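Local structure of methyl-accepting chemotaxis protein (Vibrio parahaemolyticus, 4EXO) at residues Gln43-Ile48 / Trp134-Gly139; Tyr59-Asp64 / Ala122-Tyr127; Thr70-Ala73 / Ser77-Gly80; Tyr84-Glu89 / Ala93-Leu98. The protein is probably a transmembrane chemotaxis receptor whose periplasmic PAS-like sensing domain, crystallised here, binds pyruvate in a buried pocket. All coordinates share one frame; numbering follows the deposited sequence.

How the interactions relate
Interactions 1, 2 and 3 all reach the antiparallel sheet. Interaction 1 is buried and largely apolar: helix 42-51 packs against tryptophans where strand 136-143 begins. Interaction 2 is buried too, but it is built on polar bonds to the ligand, with K124, Y59 and Y63 meeting around pyruvate and F61 laid against one side of it. Interaction 3, at the edge strand 69-72, is partly buried; it adds H72 to the same ligand and joins interaction 1 through the K46-E79 salt bridge. Interaction 4 is likewise partly buried, a loop laid on the start of helix 94-104 and tied by one backbone hydrogen bond, a bridging water and side-chain packing, although V94 and L98 still line the pocket.

Interaction 1. Residues Gln43-Ile48 / Trp134-Gly139; sequences QAAKEI and WDWVLG
K46 sends its side chain past the W136 ring and puts NZ into a salt bridge with E79 OE1, so the charge is met beyond the tryptophan it brushes. This is a helix-on-sheet contact of the Cache domain: helix 42-51 lies against the start of strand 136-143, where D135 and W136 form a G1 beta bulge. The aliphatic part of the lysine does the touching, with CG 3.6 Å from W136 CH2 as the two side chains cross at about a right angle. The bend comes further out, at chi3 (56°), and carries the amino group on towards E79. On the neighbouring residue, the methyl group of A45 points at the sheet and meets W134 at the edge of its ring, close to the ring plane. The two indoles also meet each other: W134 CE3 stands 3.5 Å above one face of W136, displaced towards the rim. W134 itself is fixed from outside by a hydrogen bond from NE1 to D36 and by an edge-to-face contact with Y33. I29 touches both A45 and W134. The closest approach between the two segments is A45 CB to W134 CZ3, at 3.5 Å, and W134 CH2 is 3.6 Å from the same A45 CB.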
loop_
_atom_site.group_PDB
_atom_site.type_symbol
_atom_site.label_atom_id
_atom_site.label_comp_id
_atom_site.label_asym_id
_atom_site.label_seq_id
_atom_site.Cartn_x
_atom_site.Cartn_y
_atom_site.Cartn_z
ATOM N N GLN A 43 4.398 19.467 -0.558
ATOM C CA GLN A 43 4.514 19.253 -1.988
ATOM C C GLN A 43 5.144 17.899 -2.292
ATOM O O GLN A 43 4.671 17.165 -3.174
ATOM C CB GLN A 43 5.303 20.384 -2.677
ATOM C CG GLN A 43 5.478 20.173 -4.158
ATOM C CD GLN A 43 4.127 20.183 -4.909
ATOM O OE1 GLN A 43 3.250 21.007 -4.625
ATOM N NE2 GLN A 43 3.962 19.249 -5.858
ATOM N N ALA A 44 6.217 17.572 -1.581
ATOM C CA ALA A 44 6.873 16.275 -1.787
ATOM C C ALA A 44 5.961 15.085 -1.404
ATOM O O ALA A 44 5.994 14.013 -2.050
ATOM C CB ALA A 44 8.202 16.221 -1.001
ATOM N N ALA A 45 5.178 15.265 -0.337
ATOM C CA ALA A 45 4.219 14.228 0.074
ATOM C C ALA A 45 3.105 14.075 -0.962
ATOM O O ALA A 45 2.697 12.958 -1.268
ATOM C CB ALA A 45 3.638 14.541 1.442
ATOM N N LYS A 46 2.589 15.186 -1.488
ATOM C CA LYS A 46 1.626 15.103 -2.587
ATOM C C LYS A 46 2.114 14.298 -3.759
ATOM O O LYS A 46 1.352 13.494 -4.289
ATOM C CB LYS A 46 1.191 16.486 -3.130
ATOM C CG LYS A 46 0.350 17.306 -2.203
ATOM C CD LYS A 46 0.095 18.694 -2.852
ATOM C CE LYS A 46 -0.541 18.546 -4.252
ATOM N NZ LYS A 46 -0.879 19.870 -4.878
ATOM N N GLU A 47 3.368 14.486 -4.157
ATOM C CA GLU A 47 3.901 13.770 -5.317
ATOM C C GLU A 47 3.983 12.247 -5.146
ATOM O O GLU A 47 3.767 11.475 -6.108
ATOM C CB GLU A 47 5.235 14.395 -5.725
ATOM C CG GLU A 47 5.010 15.815 -6.219
ATOM C CD GLU A 47 6.289 16.565 -6.485
ATOM O OE1 GLU A 47 7.353 15.906 -6.591
ATOM O OE2 GLU A 47 6.216 17.809 -6.595
ATOM N N ILE A 48 4.259 11.811 -3.922
ATOM C CA ILE A 48 4.247 10.400 -3.581
ATOM C C ILE A 48 2.803 9.861 -3.553
ATOM O O ILE A 48 2.499 8.827 -4.157
ATOM C CB ILE A 48 4.913 10.143 -2.196
ATOM C CG1 ILE A 48 6.420 10.482 -2.272
ATOM C CG2 ILE A 48 4.678 8.696 -1.782
ATOM C CD1 ILE A 48 7.062 10.652 -0.931
ATOM N N TRP A 134 -1.226 18.869 8.845
ATOM C CA TRP A 134 -1.505 19.499 7.562
ATOM C C TRP A 134 -2.983 19.832 7.274
ATOM O O TRP A 134 -3.280 20.394 6.208
ATOM C CB TRP A 134 -0.951 18.593 6.460
ATOM C CG TRP A 134 0.533 18.584 6.452
ATOM C CD1 TRP A 134 1.371 19.443 7.126
ATOM C CD2 TRP A 134 1.366 17.704 5.718
ATOM N NE1 TRP A 134 2.685 19.130 6.858
ATOM C CE2 TRP A 134 2.705 18.064 5.990
ATOM C CE3 TRP A 134 1.113 16.630 4.856
ATOM C CZ2 TRP A 134 3.791 17.394 5.418
ATOM C CZ3 TRP A 134 2.197 15.965 4.292
ATOM C CH2 TRP A 134 3.512 16.344 4.577
ATOM N N ASP A 135 -3.873 19.523 8.221
ATOM C CA ASP A 135 -5.322 19.578 8.053
ATOM C C ASP A 135 -5.704 18.841 6.752
ATOM O O ASP A 135 -6.419 19.395 5.914
ATOM C CB ASP A 135 -5.841 21.037 8.011
ATOM C CG ASP A 135 -7.346 21.136 8.069
ATOM O OD1 ASP A 135 -7.982 20.340 8.801
ATOM O OD2 ASP A 135 -7.926 22.032 7.379
ATOM N N TRP A 136 -5.193 17.625 6.572
ATOM C CA TRP A 136 -5.604 16.791 5.439
ATOM C C TRP A 136 -6.475 15.660 5.927
ATOM O O TRP A 136 -6.067 14.872 6.793
ATOM C CB TRP A 136 -4.418 16.196 4.683
ATOM C CG TRP A 136 -3.639 17.161 3.826
ATOM C CD1 TRP A 136 -3.883 18.496 3.625
ATOM C CD2 TRP A 136 -2.489 16.839 3.042
ATOM N NE1 TRP A 136 -2.942 19.024 2.764
ATOM C CE2 TRP A 136 -2.064 18.028 2.411
ATOM C CE3 TRP A 136 -1.773 15.656 2.813
ATOM C CZ2 TRP A 136 -0.969 18.056 1.533
ATOM C CZ3 TRP A 136 -0.661 15.695 1.968
ATOM C CH2 TRP A 136 -0.277 16.879 1.344
ATOM N N VAL A 137 -7.659 15.574 5.322
ATOM C CA VAL A 137 -8.485 14.378 5.358
ATOM C C VAL A 137 -8.063 13.594 4.120
ATOM O O VAL A 137 -8.437 13.945 2.986
ATOM C CB VAL A 137 -9.976 14.739 5.302
ATOM C CG1 VAL A 137 -10.842 13.461 5.242
ATOM C CG2 VAL A 137 -10.374 15.581 6.524
ATOM N N LEU A 138 -7.233 12.592 4.363
ATOM C CA LEU A 138 -6.626 11.769 3.292
ATOM C C LEU A 138 -7.506 10.532 3.121
ATOM O O LEU A 138 -7.782 9.857 4.101
ATOM C CB LEU A 138 -5.220 11.336 3.710
ATOM C CG LEU A 138 -4.438 10.392 2.769
ATOM C CD1 LEU A 138 -4.192 11.085 1.406
ATOM C CD2 LEU A 138 -3.099 9.944 3.390
ATOM N N GLY A 139 -7.902 10.224 1.887
ATOM C CA GLY A 139 -8.874 9.153 1.650
ATOM C C GLY A 139 -8.537 8.275 0.456
ATOM O O GLY A 139 -7.752 8.669 -0.398
#

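Interaction 2. Residues Tyr59-Asp64 / Ala122-Tyr127; sequences YFFAYD and APKLGY. With PYR (pyruvic acid), chain B.
The Y59 ring carries water 1 over the centre of one face, 3.4 Å above the plane, and meets the pyruvate atom OXT in plane at its edge; K124 NZ comes in obliquely beside it. F61 lies flat under the ligand instead, with pyruvate CA over one face, offset towards the rim, and Y63 offers its edge to the keto oxygen O3. Three donors here, with H72 as a fourth, share the ligand's oxygens. Y59 OH gives OXT a hydrogen bond of 2.6 Å. Y63 OH gives O3 one of 2.7 Å. K124 NZ donates to the other carboxylate oxygen, O, at 2.6 Å. The lysine gets there fully stretched, every torsion from chi1 (-174°) outward being anti. Its NZ also donates to water 1 at 2.8 Å, which passes a bond on to Y59 O, and it is hydrogen-bonded to Y143 OH. A positive NZ would probably help to balance the carboxylate. In this pyruvate pocket of the Cache domain, strand 136-143 runs between the two segments, pairing with F61 and Y63, while F60, L125 and Y127 touch the long helix 2-28 and W113 and F111 of strand 108-115 border the pocket.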
loop_
_atom_site.group_PDB
_atom_site.type_symbol
_atom_site.label_atom_id
_atom_site.label_comp_id
_atom_site.label_asym_id
_atom_site.label_seq_id
_atom_site.Cartn_x
_atom_site.Cartn_y
_atom_site.Cartn_z
ATOM N N TYR A 59 -6.732 4.657 -5.568
ATOM C CA TYR A 59 -5.897 5.863 -5.523
ATOM C C TYR A 59 -6.268 6.744 -4.330
ATOM O O TYR A 59 -7.309 6.513 -3.681
ATOM C CB TYR A 59 -6.110 6.697 -6.827
ATOM C CG TYR A 59 -7.549 7.208 -6.963
ATOM C CD1 TYR A 59 -7.926 8.437 -6.413
ATOM C CD2 TYR A 59 -8.536 6.428 -7.598
ATOM C CE1 TYR A 59 -9.257 8.924 -6.519
ATOM C CE2 TYR A 59 -9.884 6.883 -7.730
ATOM C CZ TYR A 59 -10.222 8.148 -7.179
ATOM O OH TYR A 59 -11.517 8.603 -7.285
ATOM N N PHE A 60 -5.423 7.748 -4.057
ATOM C CA PHE A 60 -5.660 8.699 -2.964
ATOM C C PHE A 60 -6.190 10.062 -3.405
ATOM O O PHE A 60 -5.872 10.554 -4.519
ATOM C CB PHE A 60 -4.364 8.959 -2.196
ATOM C CG PHE A 60 -3.897 7.798 -1.395
ATOM C CD1 PHE A 60 -4.479 7.508 -0.159
ATOM C CD2 PHE A 60 -2.861 6.997 -1.867
ATOM C CE1 PHE A 60 -4.045 6.431 0.612
ATOM C CE2 PHE A 60 -2.395 5.891 -1.104
ATOM C CZ PHE A 60 -2.997 5.594 0.137
ATOM N N PHE A 61 -6.958 10.673 -2.497
ATOM C CA PHE A 61 -7.374 12.059 -2.597
ATOM C C PHE A 61 -7.200 12.675 -1.194
ATOM O O PHE A 61 -7.131 11.946 -0.191
ATOM C CB PHE A 61 -8.858 12.154 -3.064
ATOM C CG PHE A 61 -9.799 11.340 -2.216
ATOM C CD1 PHE A 61 -10.237 11.837 -0.966
ATOM C CD2 PHE A 61 -10.257 10.087 -2.629
ATOM C CE1 PHE A 61 -11.111 11.076 -0.171
ATOM C CE2 PHE A 61 -11.118 9.311 -1.824
ATOM C CZ PHE A 61 -11.554 9.818 -0.594
ATOM N N ALA A 62 -7.152 14.001 -1.112
ATOM C CA ALA A 62 -7.237 14.640 0.216
ATOM C C ALA A 62 -7.952 15.963 0.147
ATOM O O ALA A 62 -7.886 16.649 -0.895
ATOM C CB ALA A 62 -5.829 14.794 0.860
ATOM N N TYR A 63 -8.663 16.307 1.231
ATOM C CA TYR A 63 -9.375 17.593 1.344
ATOM C C TYR A 63 -9.015 18.208 2.684
ATOM O O TYR A 63 -8.753 17.464 3.626
ATOM C CB TYR A 63 -10.909 17.380 1.296
ATOM C CG TYR A 63 -11.376 16.874 -0.063
ATOM C CD1 TYR A 63 -11.854 17.763 -1.047
ATOM C CD2 TYR A 63 -11.305 15.513 -0.368
ATOM C CE1 TYR A 63 -12.254 17.289 -2.303
ATOM C CE2 TYR A 63 -11.745 15.020 -1.633
ATOM C CZ TYR A 63 -12.181 15.935 -2.589
ATOM O OH TYR A 63 -12.584 15.473 -3.821
ATOM N N ASP A 64 -9.005 19.541 2.781
ATOM C CA ASP A 64 -8.859 20.160 4.101
ATOM C C ASP A 64 -10.206 20.214 4.812
ATOM O O ASP A 64 -11.212 19.784 4.264
ATOM C CB ASP A 64 -8.086 21.500 4.059
ATOM C CG ASP A 64 -8.887 22.643 3.434
ATOM O OD1 ASP A 64 -10.113 22.501 3.271
ATOM O OD2 ASP A 64 -8.263 23.700 3.113
ATOM N N ALA A 122 -19.732 5.558 -10.353
ATOM C CA ALA A 122 -20.031 4.229 -9.839
ATOM C C ALA A 122 -20.073 4.243 -8.315
ATOM O O ALA A 122 -19.362 5.041 -7.693
ATOM C CB ALA A 122 -18.988 3.197 -10.279
ATOM N N PRO A 123 -20.855 3.329 -7.716
ATOM C CA PRO A 123 -20.877 3.275 -6.247
ATOM C C PRO A 123 -19.534 2.872 -5.654
ATOM O O PRO A 123 -18.867 1.939 -6.156
ATOM C CB PRO A 123 -21.973 2.250 -5.919
ATOM C CG PRO A 123 -22.216 1.492 -7.176
ATOM C CD PRO A 123 -21.839 2.408 -8.331
ATOM N N LYS A 124 -19.168 3.550 -4.566
ATOM C CA LYS A 124 -17.852 3.396 -3.946
ATOM C C LYS A 124 -18.012 3.296 -2.430
ATOM O O LYS A 124 -19.001 3.792 -1.856
ATOM C CB LYS A 124 -17.048 4.677 -4.286
ATOM C CG LYS A 124 -15.591 4.726 -3.883
ATOM C CD LYS A 124 -14.940 5.983 -4.506
ATOM C CE LYS A 124 -13.409 6.025 -4.265
ATOM N NZ LYS A 124 -12.753 7.159 -5.039
ATOM N N LEU A 125 -17.030 2.668 -1.784
ATOM C CA LEU A 125 -16.910 2.756 -0.333
ATOM C C LEU A 125 -15.594 3.463 -0.031
ATOM O O LEU A 125 -14.542 2.941 -0.324
ATOM C CB LEU A 125 -16.955 1.376 0.318
ATOM C CG LEU A 125 -16.621 1.332 1.836
ATOM C CD1 LEU A 125 -17.625 2.203 2.620
ATOM C CD2 LEU A 125 -16.662 -0.114 2.318
ATOM N N GLY A 126 -15.674 4.665 0.524
ATOM C CA GLY A 126 -14.476 5.453 0.827
ATOM C C GLY A 126 -14.030 5.262 2.252
ATOM O O GLY A 126 -14.824 4.867 3.109
ATOM N N TYR A 127 -12.753 5.507 2.497
ATOM C CA TYR A 127 -12.168 5.386 3.825
ATOM C C TYR A 127 -11.160 6.543 3.954
ATOM O O TYR A 127 -10.324 6.745 3.085
ATOM C CB TYR A 127 -11.498 4.013 4.061
ATOM C CG TYR A 127 -10.830 4.009 5.431
ATOM C CD1 TYR A 127 -11.601 4.052 6.589
ATOM C CD2 TYR A 127 -9.440 4.084 5.547
ATOM C CE1 TYR A 127 -10.995 4.115 7.857
ATOM C CE2 TYR A 127 -8.819 4.129 6.808
ATOM C CZ TYR A 127 -9.620 4.156 7.949
ATOM O OH TYR A 127 -9.050 4.194 9.190
HETATM C C PYR B . -12.803 10.633 -4.625
HETATM O O PYR B . -13.478 9.546 -4.316
HETATM O OXT PYR B . -11.935 10.582 -5.617
HETATM C CA PYR B . -13.006 11.843 -3.922
HETATM O O3 PYR B . -12.305 12.850 -4.292
HETATM C CB PYR B . -14.013 12.025 -2.793
HETATM O O HOH W 1 -10.251 6.731 -3.950
#

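Interaction 3. Residues Thr70-Ala73 / Ser77-Gly80; sequences TLHA and SLEG. With PYR (pyruvic acid), chain B.
H72 is held by two successive residues of 77-80: L78 lies over one face of its ring and E79 binds its backbone N. On the packed side, L78 CD1 sits 4.1 Å from the centroid of the imidazole and 22° off the normal, a CH-pi contact between side chains that run alongside each other. The carboxylate of E79 is the tighter half. Its extended chain lays CG 3.7 Å from L71 CA and brings OE2 to the H72 backbone, where N donates a hydrogen bond of 3.0 Å, at 161°, to the lone pair facing away from OE1. The receiving strand 69-72 has a classic beta bulge at T70 and L71, opposite A62. The other side is looser: T70 turns its CB away from the turn, its nearest approach being T70 O to E79 CG at 4.0 Å, and G80 is exposed. E79 OE2 also forms a salt bridge with K50, which, together with K46 at the other oxygen, would probably keep the carboxylate ionised. Towards the pocket, H72 NE2 donates a hydrogen bond of 2.8 Å to pyruvate OXT, with a weak second bond to O3, and the ligand lies at the ring's edge, in plane. H72 ND1 takes a hydrogen bond from K75 N. With one ring nitrogen accepting and the other donating, the pattern is consistent with a neutral imidazole protonated at NE2, its ring orientation fixed from both sides for the ligand.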
loop_
_atom_site.group_PDB
_atom_site.type_symbol
_atom_site.label_atom_id
_atom_site.label_comp_id
_atom_site.label_asym_id
_atom_site.label_seq_id
_atom_site.Cartn_x
_atom_site.Cartn_y
_atom_site.Cartn_z
ATOM N N THR A 70 -6.924 19.229 -1.615
ATOM C CA THR A 70 -5.503 19.477 -1.514
ATOM C C THR A 70 -4.671 18.518 -2.383
ATOM O O THR A 70 -3.537 18.843 -2.763
ATOM C CB THR A 70 -5.014 19.403 -0.059
ATOM O OG1 THR A 70 -5.281 18.116 0.496
ATOM C CG2 THR A 70 -5.755 20.468 0.798
ATOM N N LEU A 71 -5.206 17.345 -2.702
ATOM C CA LEU A 71 -4.529 16.551 -3.740
ATOM C C LEU A 71 -5.545 15.641 -4.366
ATOM O O LEU A 71 -6.500 15.223 -3.690
ATOM C CB LEU A 71 -3.357 15.771 -3.146
ATOM C CG LEU A 71 -3.697 14.628 -2.168
ATOM C CD1 LEU A 71 -3.743 13.231 -2.866
ATOM C CD2 LEU A 71 -2.670 14.600 -1.035
ATOM N N HIS A 72 -5.405 15.347 -5.659
ATOM C CA HIS A 72 -6.293 14.337 -6.261
ATOM C C HIS A 72 -5.486 13.571 -7.316
ATOM O O HIS A 72 -4.970 14.180 -8.271
ATOM C CB HIS A 72 -7.571 14.964 -6.876
ATOM C CG HIS A 72 -8.684 13.965 -7.002
ATOM N ND1 HIS A 72 -8.690 12.968 -7.967
ATOM C CD2 HIS A 72 -9.750 13.723 -6.200
ATOM C CE1 HIS A 72 -9.757 12.200 -7.788
ATOM N NE2 HIS A 72 -10.413 12.638 -6.720
ATOM N N ALA A 73 -5.327 12.262 -7.117
ATOM C CA ALA A 73 -4.446 11.457 -7.981
ATOM C C ALA A 73 -4.968 11.373 -9.422
ATOM O O ALA A 73 -4.175 11.279 -10.357
ATOM C CB ALA A 73 -4.296 10.017 -7.426
ATOM N N SER A 77 -6.791 18.798 -11.533
ATOM C CA SER A 77 -7.518 20.057 -11.695
ATOM C C SER A 77 -8.531 20.366 -10.575
ATOM O O SER A 77 -8.975 21.513 -10.440
ATOM C CB SER A 77 -8.169 20.170 -13.087
ATOM O OG SER A 77 -9.195 19.213 -13.282
ATOM N N LEU A 78 -8.857 19.380 -9.731
ATOM C CA LEU A 78 -9.720 19.641 -8.557
ATOM C C LEU A 78 -8.959 20.393 -7.473
ATOM O O LEU A 78 -9.581 20.991 -6.580
ATOM C CB LEU A 78 -10.291 18.323 -7.959
ATOM C CG LEU A 78 -11.252 17.556 -8.878
ATOM C CD1 LEU A 78 -11.801 16.279 -8.138
ATOM C CD2 LEU A 78 -12.402 18.481 -9.354
ATOM N N GLU A 79 -7.626 20.342 -7.531
ATOM C CA GLU A 79 -6.786 20.863 -6.425
ATOM C C GLU A 79 -7.008 22.369 -6.293
ATOM O O GLU A 79 -7.005 23.096 -7.305
ATOM C CB GLU A 79 -5.305 20.504 -6.619
ATOM C CG GLU A 79 -5.050 18.970 -6.506
ATOM C CD GLU A 79 -3.671 18.502 -6.943
ATOM O OE1 GLU A 79 -2.794 19.341 -7.245
ATOM O OE2 GLU A 79 -3.473 17.263 -6.981
ATOM N N GLY A 80 -7.267 22.803 -5.060
ATOM C CA GLY A 80 -7.611 24.193 -4.772
ATOM C C GLY A 80 -9.084 24.532 -4.912
ATOM O O GLY A 80 -9.496 25.647 -4.571
HETATM C C PYR B . -12.803 10.633 -4.625
HETATM O O PYR B . -13.478 9.546 -4.316
HETATM O OXT PYR B . -11.935 10.582 -5.617
HETATM C CA PYR B . -13.006 11.843 -3.922
HETATM O O3 PYR B . -12.305 12.850 -4.292
HETATM C CB PYR B . -14.013 12.025 -2.793
#

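Interaction 4. Residues Tyr84-Glu89 / Ala93-Leu98; sequences YDLKDE and AVIAGL
Y84 leans over the helix start and lays its ring on A96. Its CB sets off away from the helix, but chi1 of -165° puts CG opposite the backbone N and carries the ring back along 93-98. CE1 is the first atom to touch, 3.8 Å from A96 CB; on the other side of the ring CE2 stands 4.0 Å from the same methyl. CZ comes closest, at 3.6 Å from A96 CB, and OH finishes just beyond it. The methyl therefore sits over the ring face, 27° off the normal, in a CH-pi contact, while D85 OD1 lies in the ring plane at the edge. At the root of the side chain, Y84 CA is 4.1 Å from I95 CG2.

The loop 84-89 here lies against the N-terminus of helix 94-104, with A93 as the N-cap residue. L86 O receives V94 N in a long, bent hydrogen bond of 3.3 Å, and A93 CA makes a CH...O contact with the same oxygen. Water 2 joins in: it donates to Y84 O at 2.6 Å and to L86 O at 2.8 Å, and accepts from A96 N, so a backbone N-H of the first turn is answered through solvent. L86 and V94 run side by side, CD2 to CG2 at 4.0 Å, and W113 of strand 108-115 touches both. D88 adds its CB to V94 CG2 from the other end of the loop; its OD1 accepts from N90 N in an Asx turn and from V92 N, and OD2 accepts from S112 N. V94 and L98 also touch the bound pyruvate, and I95 packs on Y63.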
loop_
_atom_site.group_PDB
_atom_site.type_symbol
_atom_site.label_atom_id
_atom_site.label_comp_id
_atom_site.label_asym_id
_atom_site.label_seq_id
_atom_site.Cartn_x
_atom_site.Cartn_y
_atom_site.Cartn_z
ATOM N N TYR A 84 -16.900 21.421 -0.642
ATOM C CA TYR A 84 -17.670 21.164 0.594
ATOM C C TYR A 84 -19.164 20.886 0.344
ATOM O O TYR A 84 -19.751 19.975 0.956
ATOM C CB TYR A 84 -17.492 22.299 1.607
ATOM C CG TYR A 84 -17.980 21.855 2.973
ATOM C CD1 TYR A 84 -17.169 21.077 3.798
ATOM C CD2 TYR A 84 -19.280 22.147 3.393
ATOM C CE1 TYR A 84 -17.629 20.633 5.064
ATOM C CE2 TYR A 84 -19.769 21.688 4.654
ATOM C CZ TYR A 84 -18.927 20.942 5.469
ATOM O OH TYR A 84 -19.385 20.499 6.687
ATOM N N ASP A 85 -19.768 21.653 -0.567
ATOM C CA ASP A 85 -21.193 21.491 -0.897
ATOM C C ASP A 85 -21.483 20.421 -1.940
ATOM O O ASP A 85 -22.644 20.223 -2.316
ATOM C CB ASP A 85 -21.795 22.812 -1.415
ATOM C CG ASP A 85 -21.661 23.947 -0.427
ATOM O OD1 ASP A 85 -21.729 23.686 0.799
ATOM O OD2 ASP A 85 -21.498 25.109 -0.886
ATOM N N LEU A 86 -20.448 19.735 -2.432
ATOM C CA LEU A 86 -20.661 18.741 -3.497
ATOM C C LEU A 86 -21.568 17.553 -3.101
ATOM O O LEU A 86 -21.334 16.898 -2.076
ATOM C CB LEU A 86 -19.307 18.227 -4.035
ATOM C CG LEU A 86 -19.297 17.194 -5.172
ATOM C CD1 LEU A 86 -17.972 17.261 -5.909
ATOM C CD2 LEU A 86 -19.509 15.750 -4.643
ATOM N N LYS A 87 -22.555 17.239 -3.953
ATOM C CA LYS A 87 -23.396 16.065 -3.760
ATOM C C LYS A 87 -23.218 15.047 -4.883
ATOM O O LYS A 87 -23.079 15.432 -6.053
ATOM C CB LYS A 87 -24.864 16.477 -3.631
ATOM C CG LYS A 87 -25.157 17.328 -2.338
ATOM C CD LYS A 87 -26.643 17.739 -2.300
ATOM C CE LYS A 87 -26.945 18.823 -1.239
ATOM N NZ LYS A 87 -26.734 18.421 0.181
ATOM N N ASP A 88 -23.220 13.763 -4.546
ATOM C CA ASP A 88 -23.237 12.756 -5.621
ATOM C C ASP A 88 -24.648 12.659 -6.238
ATOM O O ASP A 88 -25.545 13.461 -5.890
ATOM C CB ASP A 88 -22.661 11.408 -5.182
ATOM C CG ASP A 88 -23.598 10.620 -4.222
ATOM O OD1 ASP A 88 -24.798 11.007 -4.031
ATOM O OD2 ASP A 88 -23.133 9.591 -3.691
ATOM N N GLU A 89 -24.837 11.710 -7.163
ATOM C CA GLU A 89 -26.115 11.570 -7.878
ATOM C C GLU A 89 -27.278 11.165 -6.956
ATOM O O GLU A 89 -28.434 11.311 -7.352
ATOM C CB GLU A 89 -25.999 10.531 -9.012
ATOM C CG GLU A 89 -25.830 9.103 -8.500
ATOM C CD GLU A 89 -25.424 8.131 -9.586
ATOM O OE1 GLU A 89 -24.282 8.247 -10.084
ATOM O OE2 GLU A 89 -26.249 7.240 -9.918
ATOM N N ALA A 93 -23.680 14.165 0.551
ATOM C CA ALA A 93 -22.691 15.229 0.653
ATOM C C ALA A 93 -21.347 14.574 0.908
ATOM O O ALA A 93 -20.956 14.273 2.054
ATOM C CB ALA A 93 -23.048 16.252 1.760
ATOM N N VAL A 94 -20.655 14.289 -0.191
ATOM C CA VAL A 94 -19.476 13.424 -0.147
ATOM C C VAL A 94 -18.313 13.997 0.689
ATOM O O VAL A 94 -17.747 13.287 1.528
ATOM C CB VAL A 94 -18.962 13.107 -1.617
ATOM C CG1 VAL A 94 -17.676 12.210 -1.588
ATOM C CG2 VAL A 94 -20.083 12.427 -2.424
ATOM N N ILE A 95 -17.938 15.248 0.410
ATOM C CA ILE A 95 -16.742 15.846 1.033
ATOM C C ILE A 95 -17.017 16.102 2.526
ATOM O O ILE A 95 -16.186 15.775 3.414
ATOM C CB ILE A 95 -16.240 17.117 0.264
ATOM C CG1 ILE A 95 -15.400 16.720 -0.961
ATOM C CG2 ILE A 95 -15.189 17.883 1.075
ATOM C CD1 ILE A 95 -16.027 15.805 -1.896
ATOM N N ALA A 96 -18.174 16.666 2.813
ATOM C CA ALA A 96 -18.522 16.918 4.216
ATOM C C ALA A 96 -18.605 15.584 4.972
ATOM O O ALA A 96 -18.179 15.484 6.132
ATOM C CB ALA A 96 -19.842 17.654 4.322
ATOM N N GLY A 97 -19.159 14.571 4.302
ATOM C CA GLY A 97 -19.308 13.249 4.910
ATOM C C GLY A 97 -17.964 12.605 5.222
ATOM O O GLY A 97 -17.815 11.973 6.268
ATOM N N LEU A 98 -16.978 12.759 4.326
ATOM C CA LEU A 98 -15.649 12.181 4.562
ATOM C C LEU A 98 -14.900 12.939 5.647
ATOM O O LEU A 98 -14.157 12.330 6.464
ATOM C CB LEU A 98 -14.798 12.145 3.286
ATOM C CG LEU A 98 -15.213 11.097 2.234
ATOM C CD1 LEU A 98 -14.645 11.490 0.832
ATOM C CD2 LEU A 98 -14.690 9.722 2.654
HETATM O O HOH W 2 -19.884 17.419 0.318
#